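Long-range contact in telomerase reverse transcriptase (Candida tropicalis MYA-3404, PDB 6ZD1), which probably extends chromosome ends by copying a template within its own RNA component into telomeric DNA repeats, as a specialised reverse transcriptase: residues S304-R315 with W489-L500. Sequence-based numbering, arbitrary orientation.
Sequences SSVNSTNEVADR and WEATEDNLLLRL
L498 packs against V306 and V312, and L500 against V312, where the first turns of the helix, 309-315, run nearly antiparallel to strand 495-500. This outermost strand of the antiparallel palm sheet of the reverse transcriptase fold is the first arm of a β-hairpin with 503-508. L498 CD2 meets V306 CG2 at 3.6 Å, while L498 CD1 lies 3.9 Å from V312 CG1. V312 CG2 reaches L500 CD2 at 3.7 Å. That same methyl of L500 touches T309 OG1, and L556 of strand 556-559 adds to the packing on T309 and V312. Two bends in R315, at chi2 (-89°) and chi3 (-90°), set its guanidinium against the strand, with L498 CD2 over one face, offset to the rim; L496 CD1 approaches obliquely, and R315 NH2 bonds to R303 O. The loop before the helix joins the strand edge through a single bridge, S305 with R499: V306 N donates to R499 O (2.9 Å) and R499 N bonds weakly to S304 O. At the polar edge, R499 NH2 forms a salt bridge with D474 OD1, while NE donates in the guanidinium plane to S305 OG (3.2 Å). W489 NE1 donates to S304 OG at 3.0 Å, the hydroxyl oxygen sitting 29° out of the indole plane.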
loop_
_atom_site.group_PDB
_atom_site.type_symbol
_atom_site.label_atom_id
_atom_site.label_comp_id
_atom_site.label_asym_id
_atom_site.label_seq_id
_atom_site.Cartn_x
_atom_site.Cartn_y
_atom_site.Cartn_z
ATOM N N SER A 304 -17.624 18.977 -4.373
ATOM C CA SER A 304 -17.871 17.815 -5.216
ATOM C C SER A 304 -16.680 16.864 -5.244
ATOM O O SER A 304 -16.859 15.670 -5.504
ATOM C CB SER A 304 -18.221 18.266 -6.636
ATOM O OG SER A 304 -19.348 19.129 -6.635
ATOM N N SER A 305 -15.477 17.358 -4.958
ATOM C CA SER A 305 -14.293 16.508 -4.909
ATOM C C SER A 305 -14.247 15.789 -3.565
ATOM O O SER A 305 -14.095 16.424 -2.517
ATOM C CB SER A 305 -13.029 17.337 -5.133
ATOM O OG SER A 305 -13.016 17.908 -6.432
ATOM N N VAL A 306 -14.370 14.465 -3.599
ATOM C CA VAL A 306 -14.520 13.642 -2.403
ATOM C C VAL A 306 -13.237 12.852 -2.176
ATOM O O VAL A 306 -12.606 12.383 -3.131
ATOM C CB VAL A 306 -15.743 12.715 -2.539
ATOM C CG1 VAL A 306 -15.593 11.486 -1.682
ATOM C CG2 VAL A 306 -17.010 13.463 -2.163
ATOM N N ASN A 307 -12.860 12.693 -0.907
ATOM C CA ASN A 307 -11.553 12.152 -0.565
ATOM C C ASN A 307 -11.543 10.647 -0.314
ATOM O O ASN A 307 -10.457 10.067 -0.232
ATOM C CB ASN A 307 -10.997 12.876 0.665
ATOM C CG ASN A 307 -10.761 14.354 0.411
ATOM O OD1 ASN A 307 -10.463 14.764 -0.712
ATOM N ND2 ASN A 307 -10.893 15.163 1.455
ATOM N N SER A 308 -12.696 9.992 -0.203
ATOM C CA SER A 308 -12.699 8.571 0.131
ATOM C C SER A 308 -13.999 7.930 -0.342
ATOM O O SER A 308 -14.953 8.614 -0.720
ATOM C CB SER A 308 -12.505 8.359 1.636
ATOM O OG SER A 308 -13.581 8.911 2.378
ATOM N N THR A 309 -14.021 6.593 -0.315
ATOM C CA THR A 309 -15.196 5.858 -0.779
ATOM C C THR A 309 -16.379 6.036 0.168
ATOM O O THR A 309 -17.507 6.290 -0.273
ATOM C CB THR A 309 -14.865 4.374 -0.946
ATOM O OG1 THR A 309 -14.138 4.182 -2.167
ATOM C CG2 THR A 309 -16.140 3.541 -0.987
ATOM N N ASN A 310 -16.147 5.894 1.476
ATOM C CA ASN A 310 -17.235 6.077 2.430
ATOM C C ASN A 310 -17.837 7.470 2.322
ATOM O O ASN A 310 -19.037 7.647 2.561
ATOM C CB ASN A 310 -16.753 5.824 3.858
ATOM C CG ASN A 310 -16.279 4.402 4.072
ATOM O OD1 ASN A 310 -16.054 3.659 3.117
ATOM N ND2 ASN A 310 -16.117 4.017 5.331
ATOM N N GLU A 311 -17.029 8.469 1.955
ATOM C CA GLU A 311 -17.585 9.802 1.763
ATOM C C GLU A 311 -18.488 9.849 0.538
ATOM O O GLU A 311 -19.486 10.579 0.534
ATOM C CB GLU A 311 -16.468 10.843 1.651
ATOM C CG GLU A 311 -16.820 12.175 2.309
ATOM C CD GLU A 311 -15.937 13.325 1.860
ATOM O OE1 GLU A 311 -16.464 14.256 1.212
ATOM O OE2 GLU A 311 -14.722 13.304 2.155
ATOM N N VAL A 312 -18.167 9.067 -0.497
ATOM C CA VAL A 312 -19.059 8.955 -1.650
ATOM C C VAL A 312 -20.408 8.397 -1.214
ATOM O O VAL A 312 -21.466 8.929 -1.568
ATOM C CB VAL A 312 -18.414 8.082 -2.744
ATOM C CG1 VAL A 312 -19.446 7.660 -3.780
ATOM C CG2 VAL A 312 -17.259 8.820 -3.405
ATOM N N ALA A 313 -20.384 7.343 -0.396
ATOM C CA ALA A 313 -21.623 6.730 0.068
ATOM C C ALA A 313 -22.427 7.693 0.931
ATOM O O ALA A 313 -23.645 7.821 0.763
ATOM C CB ALA A 313 -21.308 5.452 0.842
ATOM N N ASP A 314 -21.758 8.389 1.854
ATOM C CA ASP A 314 -22.455 9.299 2.754
ATOM C C ASP A 314 -23.041 10.486 2.004
ATOM O O ASP A 314 -24.141 10.949 2.330
ATOM C CB ASP A 314 -21.507 9.771 3.855
ATOM C CG ASP A 314 -21.443 8.801 5.017
ATOM O OD1 ASP A 314 -22.250 8.947 5.959
ATOM O OD2 ASP A 314 -20.601 7.880 4.976
ATOM N N ARG A 315 -22.320 11.008 1.010
ATOM C CA ARG A 315 -22.862 12.128 0.248
ATOM C C ARG A 315 -24.081 11.708 -0.567
ATOM O O ARG A 315 -24.989 12.520 -0.784
ATOM C CB ARG A 315 -21.776 12.722 -0.654
ATOM C CG ARG A 315 -20.617 13.366 0.106
ATOM C CD ARG A 315 -20.857 14.838 0.424
ATOM N NE ARG A 315 -20.372 15.716 -0.639
ATOM C CZ ARG A 315 -21.160 16.391 -1.471
ATOM N NH1 ARG A 315 -22.479 16.299 -1.359
ATOM N NH2 ARG A 315 -20.630 17.162 -2.410
ATOM N N TRP A 489 -23.918 24.132 -8.735
ATOM C CA TRP A 489 -23.829 24.461 -7.318
ATOM C C TRP A 489 -24.667 25.679 -6.937
ATOM O O TRP A 489 -24.383 26.338 -5.930
ATOM C CB TRP A 489 -22.365 24.663 -6.926
ATOM C CG TRP A 489 -21.461 23.602 -7.491
ATOM C CD1 TRP A 489 -21.522 22.257 -7.252
ATOM C CD2 TRP A 489 -20.362 23.797 -8.387
ATOM N NE1 TRP A 489 -20.530 21.605 -7.946
ATOM C CE2 TRP A 489 -19.804 22.529 -8.649
ATOM C CE3 TRP A 489 -19.794 24.924 -8.993
ATOM C CZ2 TRP A 489 -18.708 22.357 -9.490
ATOM C CZ3 TRP A 489 -18.705 24.750 -9.822
ATOM C CH2 TRP A 489 -18.175 23.477 -10.066
ATOM N N GLU A 490 -25.685 25.999 -7.730
ATOM C CA GLU A 490 -26.762 26.883 -7.305
ATOM C C GLU A 490 -28.092 26.151 -7.233
ATOM O O GLU A 490 -29.092 26.735 -6.802
ATOM C CB GLU A 490 -26.877 28.093 -8.241
ATOM C CG GLU A 490 -25.747 29.104 -8.095
ATOM C CD GLU A 490 -24.449 28.624 -8.713
ATOM O OE1 GLU A 490 -24.497 28.035 -9.813
ATOM O OE2 GLU A 490 -23.384 28.824 -8.094
ATOM N N ALA A 491 -28.125 24.887 -7.650
ATOM C CA ALA A 491 -29.297 24.022 -7.585
ATOM C C ALA A 491 -28.913 22.656 -7.022
ATOM O O ALA A 491 -29.298 21.607 -7.543
ATOM C CB ALA A 491 -29.952 23.886 -8.957
ATOM N N THR A 492 -28.132 22.665 -5.933
ATOM C CA THR A 492 -27.675 21.429 -5.299
ATOM C C THR A 492 -28.829 20.548 -4.834
ATOM O O THR A 492 -28.645 19.337 -4.661
ATOM C CB THR A 492 -26.766 21.762 -4.110
ATOM O OG1 THR A 492 -25.811 22.754 -4.502
ATOM C CG2 THR A 492 -26.021 20.521 -3.618
ATOM N N GLU A 493 -30.015 21.125 -4.640
ATOM C CA GLU A 493 -31.178 20.365 -4.203
ATOM C C GLU A 493 -31.618 19.310 -5.211
ATOM O O GLU A 493 -32.403 18.428 -4.850
ATOM C CB GLU A 493 -32.341 21.319 -3.925
ATOM C CG GLU A 493 -32.057 22.357 -2.855
ATOM C CD GLU A 493 -33.245 23.261 -2.605
ATOM O OE1 GLU A 493 -34.165 23.279 -3.451
ATOM O OE2 GLU A 493 -33.260 23.950 -1.564
ATOM N N ASP A 494 -31.139 19.376 -6.455
ATOM C CA ASP A 494 -31.638 18.527 -7.527
ATOM C C ASP A 494 -30.580 17.661 -8.195
ATOM O O ASP A 494 -30.949 16.738 -8.929
ATOM C CB ASP A 494 -32.317 19.381 -8.612
ATOM C CG ASP A 494 -33.732 19.782 -8.236
ATOM O OD1 ASP A 494 -34.655 18.959 -8.414
ATOM O OD2 ASP A 494 -33.919 20.916 -7.746
ATOM N N ASN A 495 -29.293 17.931 -7.988
ATOM C CA ASN A 495 -28.248 17.159 -8.643
ATOM C C ASN A 495 -27.015 17.103 -7.754
ATOM O O ASN A 495 -26.789 17.982 -6.919
ATOM C CB ASN A 495 -27.900 17.740 -10.017
ATOM C CG ASN A 495 -27.882 19.246 -10.019
ATOM O OD1 ASN A 495 -28.826 19.887 -10.478
ATOM N ND2 ASN A 495 -26.808 19.825 -9.497
ATOM N N LEU A 496 -26.225 16.046 -7.942
ATOM C CA LEU A 496 -25.074 15.761 -7.096
ATOM C C LEU A 496 -23.942 15.196 -7.941
ATOM O O LEU A 496 -24.134 14.209 -8.654
ATOM C CB LEU A 496 -25.446 14.769 -5.991
ATOM C CG LEU A 496 -24.270 14.170 -5.220
ATOM C CD1 LEU A 496 -23.639 15.228 -4.333
ATOM C CD2 LEU A 496 -24.707 12.957 -4.408
ATOM N N LEU A 497 -22.770 15.825 -7.861
ATOM C CA LEU A 497 -21.561 15.355 -8.525
ATOM C C LEU A 497 -20.506 15.013 -7.484
ATOM O O LEU A 497 -20.279 15.780 -6.543
ATOM C CB LEU A 497 -21.012 16.408 -9.497
ATOM C CG LEU A 497 -19.744 16.048 -10.278
ATOM C CD1 LEU A 497 -20.020 14.928 -11.272
ATOM C CD2 LEU A 497 -19.167 17.270 -10.983
ATOM N N LEU A 498 -19.852 13.867 -7.667
ATOM C CA LEU A 498 -18.839 13.366 -6.749
ATOM C C LEU A 498 -17.624 12.906 -7.543
ATOM O O LEU A 498 -17.760 12.393 -8.661
ATOM C CB LEU A 498 -19.366 12.210 -5.899
ATOM C CG LEU A 498 -20.532 12.500 -4.959
ATOM C CD1 LEU A 498 -20.915 11.224 -4.239
ATOM C CD2 LEU A 498 -20.151 13.585 -3.970
ATOM N N ARG A 499 -16.437 13.117 -6.968
ATOM C CA ARG A 499 -15.182 12.745 -7.602
ATOM C C ARG A 499 -14.358 11.906 -6.638
ATOM O O ARG A 499 -14.176 12.279 -5.477
ATOM C CB ARG A 499 -14.397 13.979 -8.067
ATOM C CG ARG A 499 -13.156 13.635 -8.878
ATOM C CD ARG A 499 -12.404 14.877 -9.332
ATOM N NE ARG A 499 -11.803 15.590 -8.210
ATOM C CZ ARG A 499 -10.669 15.227 -7.621
ATOM N NH1 ARG A 499 -10.016 14.151 -8.043
ATOM N NH2 ARG A 499 -10.194 15.935 -6.606
ATOM N N LEU A 500 -13.842 10.788 -7.161
ATOM C CA LEU A 500 -12.976 9.847 -6.405
ATOM C C LEU A 500 -11.756 9.524 -7.275
ATOM O O LEU A 500 -11.882 8.657 -8.165
ATOM C CB LEU A 500 -13.775 8.581 -6.082
ATOM C CG LEU A 500 -13.161 7.670 -5.020
ATOM C CD1 LEU A 500 -12.278 8.464 -4.070
ATOM C CD2 LEU A 500 -14.244 6.932 -4.247
#